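Local coordinates for protein putative thioesterase (Escherichia coli, PDB 5UGZ) that acts in colibactin biosynthesis as a type II thioesterase that releases intermediates from the NRPS/PKS assembly line, at residues A[34-39]-A[54-59]; A[74-79]-A[105-110]; A[100-105]-A[125-130]; A[142-147]-A[174-179]. All coordinates share one frame; numbering follows the deposited sequence.

Contact 1: A[34-39]-A[54-59]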
loop_
_atom_site.group_PDB
_atom_site.type_symbol
_atom_site.label_atom_id
_atom_site.label_comp_id
_atom_site.label_asym_id
_atom_site.label_seq_id
_atom_site.Cartn_x
_atom_site.Cartn_y
_atom_site.Cartn_z
ATOM N N GLY A 34 5.326 -5.201 6.602
ATOM C CA GLY A 34 5.303 -6.209 5.564
ATOM C C GLY A 34 6.468 -6.113 4.591
ATOM O O GLY A 34 7.241 -5.147 4.576
ATOM N N SER A 35 6.564 -7.141 3.749
ATOM C CA SER A 35 7.589 -7.243 2.721
ATOM C C SER A 35 6.930 -7.551 1.386
ATOM O O SER A 35 5.740 -7.871 1.317
ATOM C CB SER A 35 8.639 -8.317 3.078
ATOM O OG SER A 35 8.134 -9.624 2.893
ATOM N N ALA A 36 7.724 -7.433 0.312
ATOM C CA ALA A 36 7.234 -7.737 -1.033
ATOM C C ALA A 36 6.673 -9.150 -1.138
ATOM O O ALA A 36 5.832 -9.420 -2.004
ATOM C CB ALA A 36 8.362 -7.550 -2.054
ATOM N N ALA A 37 7.125 -10.073 -0.287
ATOM C CA ALA A 37 6.695 -11.459 -0.431
ATOM C C ALA A 37 5.204 -11.645 -0.175
ATOM O O ALA A 37 4.661 -12.689 -0.538
ATOM C CB ALA A 37 7.494 -12.378 0.493
ATOM N N MET A 38 4.519 -10.680 0.448
ATOM C CA MET A 38 3.076 -10.842 0.612
ATOM C C MET A 38 2.378 -10.921 -0.738
ATOM O O MET A 38 1.267 -11.459 -0.828
ATOM C CB MET A 38 2.491 -9.704 1.444
ATOM C CG MET A 38 2.550 -8.356 0.757
ATOM S SD MET A 38 1.649 -7.054 1.623
ATOM C CE MET A 38 -0.016 -7.189 0.955
ATOM N N TYR A 39 3.015 -10.406 -1.788
ATOM C CA TYR A 39 2.448 -10.360 -3.130
ATOM C C TYR A 39 2.948 -11.473 -4.033
ATOM O O TYR A 39 2.473 -11.572 -5.167
ATOM C CB TYR A 39 2.758 -9.014 -3.801
ATOM C CG TYR A 39 2.164 -7.809 -3.113
ATOM C CD1 TYR A 39 0.806 -7.565 -3.171
ATOM C CD2 TYR A 39 2.965 -6.915 -2.416
ATOM C CE1 TYR A 39 0.241 -6.467 -2.554
ATOM C CE2 TYR A 39 2.414 -5.811 -1.791
ATOM C CZ TYR A 39 1.044 -5.584 -1.879
ATOM O OH TYR A 39 0.470 -4.490 -1.271
ATOM N N PRO A 54 6.614 -6.582 -7.335
ATOM C CA PRO A 54 6.606 -6.190 -5.923
ATOM C C PRO A 54 7.780 -5.280 -5.620
ATOM O O PRO A 54 8.902 -5.527 -6.048
ATOM C CB PRO A 54 6.719 -7.528 -5.180
ATOM C CG PRO A 54 6.304 -8.581 -6.192
ATOM C CD PRO A 54 6.735 -8.038 -7.521
ATOM N N LEU A 55 7.514 -4.207 -4.890
ATOM C CA LEU A 55 8.553 -3.245 -4.536
ATOM C C LEU A 55 8.915 -3.455 -3.080
ATOM O O LEU A 55 8.043 -3.380 -2.209
ATOM C CB LEU A 55 8.098 -1.805 -4.785
ATOM C CG LEU A 55 7.931 -1.397 -6.257
ATOM C CD1 LEU A 55 7.652 0.084 -6.396
ATOM C CD2 LEU A 55 9.105 -1.798 -7.131
ATOM N N GLU A 56 10.195 -3.742 -2.823
ATOM C CA GLU A 56 10.659 -4.059 -1.480
ATOM C C GLU A 56 11.121 -2.793 -0.773
ATOM O O GLU A 56 12.163 -2.241 -1.149
ATOM C CB GLU A 56 11.795 -5.071 -1.529
ATOM C CG GLU A 56 12.170 -5.638 -0.161
ATOM C CD GLU A 56 11.227 -6.732 0.308
ATOM O OE1 GLU A 56 11.422 -7.908 -0.074
ATOM O OE2 GLU A 56 10.300 -6.422 1.077
ATOM N N PRO A 57 10.412 -2.326 0.263
ATOM C CA PRO A 57 10.928 -1.241 1.105
ATOM C C PRO A 57 12.207 -1.654 1.812
ATOM O O PRO A 57 12.419 -2.829 2.100
ATOM C CB PRO A 57 9.804 -1.014 2.123
ATOM C CG PRO A 57 8.625 -1.720 1.586
ATOM C CD PRO A 57 9.124 -2.836 0.751
ATOM N N ALA A 58 13.045 -0.667 2.125
ATOM C CA ALA A 58 14.354 -0.943 2.688
ATOM C C ALA A 58 14.234 -1.488 4.107
ATOM O O ALA A 58 13.325 -1.133 4.861
ATOM C CB ALA A 58 15.207 0.326 2.684
ATOM N N GLY A 59 15.162 -2.371 4.463
ATOM C CA GLY A 59 15.273 -2.886 5.814
ATOM C C GLY A 59 14.365 -4.041 6.172
ATOM O O GLY A 59 14.181 -4.313 7.361
#

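Contact 2: A[74-79]-A[105-110]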
loop_
_atom_site.group_PDB
_atom_site.type_symbol
_atom_site.label_atom_id
_atom_site.label_comp_id
_atom_site.label_asym_id
_atom_site.label_seq_id
_atom_site.Cartn_x
_atom_site.Cartn_y
_atom_site.Cartn_z
ATOM N N ASP A 74 11.985 10.180 2.138
ATOM C CA ASP A 74 13.124 9.293 1.877
ATOM C C ASP A 74 12.664 7.910 1.451
ATOM O O ASP A 74 13.279 7.284 0.579
ATOM C CB ASP A 74 14.010 9.155 3.108
ATOM C CG ASP A 74 14.744 10.420 3.439
ATOM O OD1 ASP A 74 15.219 10.550 4.583
ATOM O OD2 ASP A 74 14.850 11.285 2.561
ATOM N N ALA A 75 11.611 7.402 2.084
ATOM C CA ALA A 75 11.077 6.101 1.706
ATOM C C ALA A 75 10.524 6.107 0.285
ATOM O O ALA A 75 10.637 5.100 -0.422
ATOM C CB ALA A 75 10.009 5.684 2.705
ATOM N N VAL A 76 9.946 7.226 -0.156
ATOM C CA VAL A 76 9.434 7.328 -1.524
ATOM C C VAL A 76 10.581 7.363 -2.538
ATOM O O VAL A 76 10.521 6.707 -3.581
ATOM C CB VAL A 76 8.523 8.559 -1.668
ATOM C CG1 VAL A 76 8.233 8.790 -3.116
ATOM C CG2 VAL A 76 7.226 8.349 -0.903
ATOM N N ALA A 77 11.622 8.152 -2.266
ATOM C CA ALA A 77 12.811 8.153 -3.119
ATOM C C ALA A 77 13.435 6.765 -3.211
ATOM O O ALA A 77 13.917 6.360 -4.272
ATOM C CB ALA A 77 13.829 9.163 -2.581
ATOM N N ASP A 78 13.469 6.040 -2.089
ATOM C CA ASP A 78 13.982 4.672 -2.053
ATOM C C ASP A 78 13.193 3.761 -2.990
ATOM O O ASP A 78 13.778 3.027 -3.789
ATOM C CB ASP A 78 13.935 4.175 -0.603
ATOM C CG ASP A 78 14.423 2.746 -0.424
ATOM O OD1 ASP A 78 15.644 2.505 -0.524
ATOM O OD2 ASP A 78 13.579 1.878 -0.113
ATOM N N LEU A 79 11.858 3.810 -2.924
ATOM C CA LEU A 79 11.039 2.951 -3.790
ATOM C C LEU A 79 11.146 3.351 -5.260
ATOM O O LEU A 79 11.173 2.483 -6.140
ATOM C CB LEU A 79 9.583 2.977 -3.348
ATOM C CG LEU A 79 9.322 2.155 -2.095
ATOM C CD1 LEU A 79 7.875 2.316 -1.680
ATOM C CD2 LEU A 79 9.671 0.704 -2.319
ATOM N N PHE A 105 0.427 6.555 -3.181
ATOM C CA PHE A 105 -0.047 7.879 -3.557
ATOM C C PHE A 105 1.110 8.846 -3.752
ATOM O O PHE A 105 1.165 9.575 -4.746
ATOM C CB PHE A 105 -1.000 8.424 -2.497
ATOM C CG PHE A 105 -1.423 9.844 -2.755
ATOM C CD1 PHE A 105 -2.422 10.129 -3.670
ATOM C CD2 PHE A 105 -0.810 10.894 -2.088
ATOM C CE1 PHE A 105 -2.804 11.450 -3.913
ATOM C CE2 PHE A 105 -1.177 12.199 -2.316
ATOM C CZ PHE A 105 -2.181 12.483 -3.232
ATOM N N GLU A 106 2.025 8.892 -2.786
ATOM C CA GLU A 106 3.151 9.818 -2.845
ATOM C C GLU A 106 4.121 9.441 -3.961
ATOM O O GLU A 106 4.706 10.316 -4.607
ATOM C CB GLU A 106 3.850 9.841 -1.480
ATOM C CG GLU A 106 3.013 10.477 -0.350
ATOM C CD GLU A 106 2.781 11.976 -0.564
ATOM O OE1 GLU A 106 3.644 12.605 -1.182
ATOM O OE2 GLU A 106 1.750 12.530 -0.130
ATOM N N LEU A 107 4.291 8.138 -4.197
ATOM C CA LEU A 107 5.182 7.628 -5.234
ATOM C C LEU A 107 4.698 7.963 -6.644
ATOM O O LEU A 107 5.514 8.260 -7.522
ATOM C CB LEU A 107 5.324 6.114 -5.083
ATOM C CG LEU A 107 6.144 5.427 -6.171
ATOM C CD1 LEU A 107 7.553 6.020 -6.222
ATOM C CD2 LEU A 107 6.177 3.930 -5.928
ATOM N N VAL A 108 3.387 7.874 -6.906
ATOM C CA VAL A 108 2.901 8.188 -8.247
ATOM C C VAL A 108 3.177 9.648 -8.574
ATOM O O VAL A 108 3.665 9.974 -9.660
ATOM C CB VAL A 108 1.402 7.832 -8.421
ATOM C CG1 VAL A 108 0.495 8.634 -7.501
ATOM C CG2 VAL A 108 0.976 8.052 -9.876
ATOM N N HIS A 109 2.888 10.549 -7.642
ATOM C CA HIS A 109 3.185 11.953 -7.905
ATOM C C HIS A 109 4.680 12.192 -8.059
ATOM O O HIS A 109 5.084 13.042 -8.853
ATOM C CB HIS A 109 2.590 12.824 -6.804
ATOM C CG HIS A 109 1.098 12.966 -6.893
ATOM N ND1 HIS A 109 0.487 13.849 -7.756
ATOM C CD2 HIS A 109 0.097 12.336 -6.232
ATOM C CE1 HIS A 109 -0.825 13.762 -7.619
ATOM N NE2 HIS A 109 -1.087 12.853 -6.697
ATOM N N TYR A 110 5.517 11.432 -7.339
ATOM C CA TYR A 110 6.968 11.549 -7.471
ATOM C C TYR A 110 7.434 11.023 -8.823
ATOM O O TYR A 110 8.364 11.568 -9.424
ATOM C CB TYR A 110 7.630 10.790 -6.309
ATOM C CG TYR A 110 9.149 10.822 -6.182
ATOM C CD1 TYR A 110 9.790 11.774 -5.381
ATOM C CD2 TYR A 110 9.936 9.859 -6.805
ATOM C CE1 TYR A 110 11.171 11.782 -5.227
ATOM C CE2 TYR A 110 11.312 9.866 -6.661
ATOM C CZ TYR A 110 11.919 10.839 -5.879
ATOM O OH TYR A 110 13.284 10.840 -5.744
HETATM O O HOH W 1 14.707 8.512 -6.017
#

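Contact 3: A[100-105]-A[125-130]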
loop_
_atom_site.group_PDB
_atom_site.type_symbol
_atom_site.label_atom_id
_atom_site.label_comp_id
_atom_site.label_asym_id
_atom_site.label_seq_id
_atom_site.Cartn_x
_atom_site.Cartn_y
_atom_site.Cartn_z
ATOM N N GLY A 100 1.434 1.210 2.568
ATOM C CA GLY A 100 1.762 1.050 1.172
ATOM C C GLY A 100 0.856 1.836 0.260
ATOM O O GLY A 100 1.241 2.138 -0.872
ATOM N N GLY A 101 -0.342 2.173 0.725
ATOM C CA GLY A 101 -1.272 2.967 -0.062
ATOM C C GLY A 101 -0.912 4.439 -0.033
ATOM O O GLY A 101 -0.994 5.113 -1.059
ATOM N N ILE A 102 -0.521 4.943 1.146
ATOM C CA ILE A 102 0.006 6.306 1.260
ATOM C C ILE A 102 1.285 6.443 0.452
ATOM O O ILE A 102 1.508 7.446 -0.231
ATOM C CB ILE A 102 0.259 6.670 2.738
ATOM C CG1 ILE A 102 -1.053 6.821 3.518
ATOM C CG2 ILE A 102 1.077 7.939 2.837
ATOM C CD1 ILE A 102 -1.952 7.959 3.049
ATOM N N MET A 103 2.150 5.437 0.529
ATOM C CA MET A 103 3.375 5.443 -0.255
ATOM C C MET A 103 3.079 5.343 -1.743
ATOM O O MET A 103 3.731 6.009 -2.545
ATOM C CB MET A 103 4.299 4.312 0.207
ATOM C CG MET A 103 4.826 4.528 1.618
ATOM S SD MET A 103 6.262 3.542 2.121
ATOM C CE MET A 103 7.470 4.058 0.919
ATOM N N ALA A 104 2.096 4.528 -2.132
ATOM C CA ALA A 104 1.682 4.488 -3.531
ATOM C C ALA A 104 1.206 5.855 -4.007
ATOM O O ALA A 104 1.536 6.283 -5.121
ATOM C CB ALA A 104 0.593 3.442 -3.735
ATOM N N PHE A 105 0.427 6.555 -3.181
ATOM C CA PHE A 105 -0.047 7.879 -3.557
ATOM C C PHE A 105 1.110 8.846 -3.752
ATOM O O PHE A 105 1.165 9.575 -4.746
ATOM C CB PHE A 105 -1.000 8.424 -2.497
ATOM C CG PHE A 105 -1.423 9.844 -2.755
ATOM C CD1 PHE A 105 -2.422 10.129 -3.670
ATOM C CD2 PHE A 105 -0.810 10.894 -2.088
ATOM C CE1 PHE A 105 -2.804 11.450 -3.913
ATOM C CE2 PHE A 105 -1.177 12.199 -2.316
ATOM C CZ PHE A 105 -2.181 12.483 -3.232
ATOM N N SER A 125 -5.679 0.098 -0.988
ATOM C CA SER A 125 -6.330 -0.915 -0.183
ATOM C C SER A 125 -6.118 -0.612 1.300
ATOM O O SER A 125 -5.015 -0.245 1.722
ATOM C CB SER A 125 -5.775 -2.287 -0.566
ATOM O OG SER A 125 -6.467 -3.334 0.060
ATOM N N GLY A 126 -7.188 -0.745 2.080
ATOM C CA GLY A 126 -7.096 -0.535 3.522
ATOM C C GLY A 126 -6.444 0.779 3.891
ATOM O O GLY A 126 -5.615 0.835 4.808
ATOM N N CYS A 127 -6.799 1.843 3.184
ATOM C CA CYS A 127 -6.036 3.085 3.216
ATOM C C CYS A 127 -7.009 4.249 3.290
ATOM O O CYS A 127 -7.771 4.471 2.351
ATOM C CB CYS A 127 -5.147 3.198 1.976
ATOM S SG CYS A 127 -3.930 4.498 2.093
ATOM N N ARG A 128 -6.972 4.990 4.396
ATOM C CA ARG A 128 -7.755 6.210 4.529
ATOM C C ARG A 128 -7.201 7.285 3.593
ATOM O O ARG A 128 -6.051 7.201 3.149
ATOM C CB ARG A 128 -7.750 6.680 5.985
ATOM C CG ARG A 128 -8.424 5.663 6.939
ATOM C CD ARG A 128 -8.295 6.001 8.438
ATOM N NE ARG A 128 -8.804 7.330 8.797
ATOM C CZ ARG A 128 -9.079 7.726 10.042
ATOM N NH1 ARG A 128 -8.918 6.895 11.072
ATOM N NH2 ARG A 128 -9.521 8.958 10.256
ATOM N N PRO A 129 -8.001 8.295 3.259
ATOM C CA PRO A 129 -7.568 9.264 2.254
ATOM C C PRO A 129 -6.318 9.985 2.707
ATOM O O PRO A 129 -6.113 10.225 3.913
ATOM C CB PRO A 129 -8.766 10.217 2.138
ATOM C CG PRO A 129 -9.922 9.441 2.658
ATOM C CD PRO A 129 -9.358 8.586 3.752
ATOM N N PRO A 130 -5.443 10.367 1.771
ATOM C CA PRO A 130 -4.156 10.939 2.181
ATOM C C PRO A 130 -4.290 12.240 2.956
ATOM O O PRO A 130 -3.434 12.523 3.808
ATOM C CB PRO A 130 -3.414 11.130 0.851
ATOM C CG PRO A 130 -4.461 11.094 -0.197
ATOM C CD PRO A 130 -5.558 10.237 0.309
#

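Contact 4: A[142-147]-A[174-179]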
loop_
_atom_site.group_PDB
_atom_site.type_symbol
_atom_site.label_atom_id
_atom_site.label_comp_id
_atom_site.label_asym_id
_atom_site.label_seq_id
_atom_site.Cartn_x
_atom_site.Cartn_y
_atom_site.Cartn_z
ATOM N N LEU A 142 5.789 4.540 21.946
ATOM C CA LEU A 142 5.605 3.628 23.058
ATOM C C LEU A 142 6.775 2.652 23.154
ATOM O O LEU A 142 7.327 2.229 22.132
ATOM C CB LEU A 142 4.317 2.831 22.896
ATOM C CG LEU A 142 2.988 3.518 23.187
ATOM C CD1 LEU A 142 1.864 2.716 22.565
ATOM C CD2 LEU A 142 2.787 3.654 24.681
ATOM N N PRO A 143 7.171 2.277 24.377
ATOM C CA PRO A 143 8.105 1.158 24.543
ATOM C C PRO A 143 7.687 -0.011 23.664
ATOM O O PRO A 143 6.500 -0.216 23.399
ATOM C CB PRO A 143 7.980 0.816 26.029
ATOM C CG PRO A 143 7.554 2.094 26.662
ATOM C CD PRO A 143 6.752 2.854 25.667
ATOM N N ASP A 144 8.678 -0.783 23.207
ATOM C CA ASP A 144 8.395 -1.834 22.235
ATOM C C ASP A 144 7.307 -2.772 22.735
ATOM O O ASP A 144 6.388 -3.123 21.990
ATOM C CB ASP A 144 9.670 -2.614 21.903
ATOM C CG ASP A 144 10.673 -1.795 21.091
ATOM O OD1 ASP A 144 10.314 -0.723 20.562
ATOM O OD2 ASP A 144 11.834 -2.231 20.983
ATOM N N GLN A 145 7.379 -3.170 24.003
ATOM C CA GLN A 145 6.404 -4.116 24.532
ATOM C C GLN A 145 4.991 -3.547 24.480
ATOM O O GLN A 145 4.043 -4.240 24.089
ATOM C CB GLN A 145 6.769 -4.489 25.961
ATOM C CG GLN A 145 5.742 -5.385 26.610
ATOM C CD GLN A 145 6.176 -6.819 26.613
ATOM O OE1 GLN A 145 5.904 -7.568 25.665
ATOM N NE2 GLN A 145 6.881 -7.219 27.673
ATOM N N ALA A 146 4.831 -2.285 24.888
ATOM C CA ALA A 146 3.515 -1.653 24.874
ATOM C C ALA A 146 3.016 -1.392 23.451
ATOM O O ALA A 146 1.813 -1.493 23.186
ATOM C CB ALA A 146 3.567 -0.353 25.673
ATOM N N PHE A 147 3.921 -1.043 22.533
ATOM C CA PHE A 147 3.545 -0.843 21.136
ATOM C C PHE A 147 2.935 -2.112 20.548
ATOM O O PHE A 147 1.812 -2.097 20.032
ATOM C CB PHE A 147 4.777 -0.399 20.335
ATOM C CG PHE A 147 4.536 -0.268 18.854
ATOM C CD1 PHE A 147 3.930 0.869 18.331
ATOM C CD2 PHE A 147 4.933 -1.270 17.981
ATOM C CE1 PHE A 147 3.702 0.994 16.959
ATOM C CE2 PHE A 147 4.708 -1.152 16.610
ATOM C CZ PHE A 147 4.096 -0.016 16.100
ATOM N N ILE A 174 11.020 -3.292 12.790
ATOM C CA ILE A 174 10.597 -3.052 11.415
ATOM C C ILE A 174 9.192 -2.455 11.376
ATOM O O ILE A 174 8.976 -1.401 10.773
ATOM C CB ILE A 174 10.697 -4.351 10.597
ATOM C CG1 ILE A 174 12.171 -4.775 10.475
ATOM C CG2 ILE A 174 10.073 -4.171 9.237
ATOM C CD1 ILE A 174 12.346 -6.268 10.273
ATOM N N ILE A 175 8.227 -3.103 12.041
ATOM C CA ILE A 175 6.847 -2.611 12.051
ATOM C C ILE A 175 6.731 -1.279 12.796
ATOM O O ILE A 175 5.907 -0.430 12.434
ATOM C CB ILE A 175 5.894 -3.692 12.628
ATOM C CG1 ILE A 175 4.444 -3.179 12.696
ATOM C CG2 ILE A 175 6.365 -4.199 13.979
ATOM C CD1 ILE A 175 3.383 -4.260 12.475
ATOM N N LYS A 176 7.556 -1.063 13.829
ATOM C CA LYS A 176 7.527 0.204 14.558
ATOM C C LYS A 176 8.025 1.349 13.691
ATOM O O LYS A 176 7.487 2.464 13.750
ATOM C CB LYS A 176 8.372 0.096 15.825
ATOM C CG LYS A 176 8.016 1.098 16.894
ATOM C CD LYS A 176 8.852 0.845 18.126
ATOM C CE LYS A 176 8.308 1.569 19.341
ATOM N NZ LYS A 176 9.276 1.454 20.462
ATOM N N ASN A 177 9.057 1.090 12.885
ATOM C CA ASN A 177 9.527 2.083 11.928
ATOM C C ASN A 177 8.436 2.464 10.941
ATOM O O ASN A 177 8.255 3.651 10.639
ATOM C CB ASN A 177 10.743 1.558 11.170
ATOM C CG ASN A 177 11.295 2.585 10.191
ATOM O OD1 ASN A 177 10.831 2.699 9.053
ATOM N ND2 ASN A 177 12.260 3.360 10.643
ATOM N N ASP A 178 7.724 1.468 10.396
ATOM C CA ASP A 178 6.669 1.758 9.430
ATOM C C ASP A 178 5.520 2.530 10.062
ATOM O O ASP A 178 4.870 3.330 9.382
ATOM C CB ASP A 178 6.151 0.470 8.795
ATOM C CG ASP A 178 7.110 -0.080 7.771
ATOM O OD1 ASP A 178 8.095 0.627 7.471
ATOM O OD2 ASP A 178 6.888 -1.197 7.266
ATOM N N TYR A 179 5.234 2.289 11.339
ATOM C CA TYR A 179 4.271 3.145 12.019
ATOM C C TYR A 179 4.806 4.561 12.163
ATOM O O TYR A 179 4.065 5.528 11.966
ATOM C CB TYR A 179 3.912 2.555 13.372
ATOM C CG TYR A 179 2.757 1.597 13.268
ATOM C CD1 TYR A 179 2.940 0.291 12.834
ATOM C CD2 TYR A 179 1.471 2.008 13.580
ATOM C CE1 TYR A 179 1.878 -0.582 12.729
ATOM C CE2 TYR A 179 0.407 1.141 13.476
ATOM C CZ TYR A 179 0.611 -0.148 13.053
ATOM O OH TYR A 179 -0.468 -0.991 12.967
#

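Contact 1: A[34-39]-A[54-59]
The carboxylate of E56 takes the backbone N-H of A36, which opens a short 3-10 segment at 36-39. The bond is nearly straight, N to OE2 at 2.9 Å and 166° at the hydrogen, but the amide meets OE2 from above the carboxylate plane, 44° out of it. The conformation of E56 explains the reach: CG lies anti to the backbone N, and a bend at chi2 (80°) turns the carboxylate toward the N-H of A36. S35 flanks the same oxygen, its CB 3.2 Å from OE2 of E56. Its OG stays within its own segment and weakly accepts the N-H of A37.

Beside this bond, A36 CB presses on P54 CB at 3.5 Å, and CB of Y39 reaches P54 CG at 4.3 Å. Y39 sends its hydroxyl onward to the carbonyl of L29. The other oxygen of E56, OE1, accepts the backbone N-H of T62. The buried carboxylate thus has an amide donor for each oxygen, which would probably help stabilise its negative charge, and it ties the loop after strand 24-29 to the loop after strand 50-54.

Contact 2: A[74-79]-A[105-110]
V76 of helix 72-83 fills the angle between E106, L107 and Y110 of helix 99-113, and its two methyls divide the work. CG1, anti to the backbone N (chi1 169°), faces the backbone of L107, at 3.9 Å from its CA, and also rests against the start of the Y110 ring, 3.8 Å from CG. This is an off-centre CH-pi contact, with CG1 4.2 Å from the ring centroid. The second methyl, CG2, meets CB of E106 at 3.7 Å, where the two side chains cross at about a right angle. E106 then bends away at chi2 (-66°) and carries its carboxylate to Y185 and K190. L79 extends the apolar seam on the buried side, its CB lying 4.4 Å from L107 CD2.

The outer side is looser and wetter. Y110 runs past V76 in the opposite direction until its hydroxyl lies over A77, whose CB is 3.6 Å from OH. A water bridges the two helices here: it donates to A77 O and lies 2.7 Å from Y110 OH. The ring of Y80 also meets Y110 edge-to-face.

The segment axes come within 9.5 Å and cross at -62°, a packing joined by small and branched apolar side chains. Two helices lying together against a parallel beta-sheet are in keeping with the alpha/beta-hydrolase fold to which thioesterases of this family belong.

Contact 3: A[100-105]-A[125-130]
F105 and P130 make the aromatic part of this contact. The pyrrolidine ring lies over one face of the phenyl ring, with P130 CG 3.9 Å from the centroid and only 3° off the ring normal, a well-centred CH-pi interaction; the two side chains cross at about a right angle. F105 holds its ring there with CG anti to the backbone N (chi1 174°).

Apolar packing continues through I102. Its CD1 comes to 3.8 Å from P130 CA, while CG1 lies 4.0 Å from the sulfur of C127.

Sulfur-to-backbone packing forms a third group. C127 SG, swung anti to its own N (chi1 -168°), settles against the first turn of the helix, 3.6 Å from I102 N and 3.7 Å from G101 C. With no side chain on G101, the sulfur can come this close to the helix backbone.

The segment 100-105 belongs to helix 99-113, which follows strand 91-97 through the GxSxG sequence, probably the nucleophile elbow of the hydrolase fold. The segment 125-130 leaves the adjacent parallel strand 121-125 and wraps over that helix near its N-terminal end. M72 of helix 72-83 packs on I102, and W217 touches P130.

Contact 4: A[142-147]-A[174-179]
F147 presents a face to K176 and an edge to Y179. Over the centre of that face lies CG of K176, 3.9 Å from the centroid and 8° off the ring normal, with CB of K176 beside it. At the ring edge, CZ of F147 points into the face of Y179, 3.5 Å from CD1, a T-shaped pair with planes at 84° and centroids 5.1 Å apart. I175 adds its CG2 beside CE2 of F147. The first torsion of F147, with CG anti to the backbone N, carries its ring from helix 144-154 over to helix 165-183.

K176 does more than cover the ring. Its methylene chain, extended beyond CG, runs along the ring and delivers the ammonium group to the N-terminal end of helix 144-154. There NZ donates to the carbonyl of L142 at 2.7 Å, in the carbonyl plane with a C=O...N angle of 160°, and forms a salt bridge with OD1 of D144. The modelled separation there is very short, so its exact length is doubtful. D144 crosses the lysine at about a right angle and is exposed, whereas the aromatic residues are buried.

Helices 144-154 and 165-183 follow strand 121-125 and precede strand 198-203, and they are consistent with the helical lid inserted in alpha/beta-hydrolase thioesterases. An edge-to-face aromatic pair and a lysine salt bridge join the two helices of this probable lid.

From the N terminus, contact 1 closes a loop that takes in most of strand 50-54, joining the loops that follow strands 24-29 and 50-54. Contact 2 opens later, bringing helix 72-83 onto helix 99-113, with strand 91-97 between them in the sequence. Contact 3 starts before contact 2 has closed, so the two cross along the chain; they share F105, and M103 packs against A75 and L79. Contact 4 follows in series and closes a loop within the helical region between strands 121-125 and 198-203. L55 touches L79, joining contacts 1 and 2, while G59 meets I174, joining contacts 1 and 4. Contacts 1 to 3 thus tie loops and helices around the sheet, and contact 4 stands about 20 Å from contact 3, centre to centre.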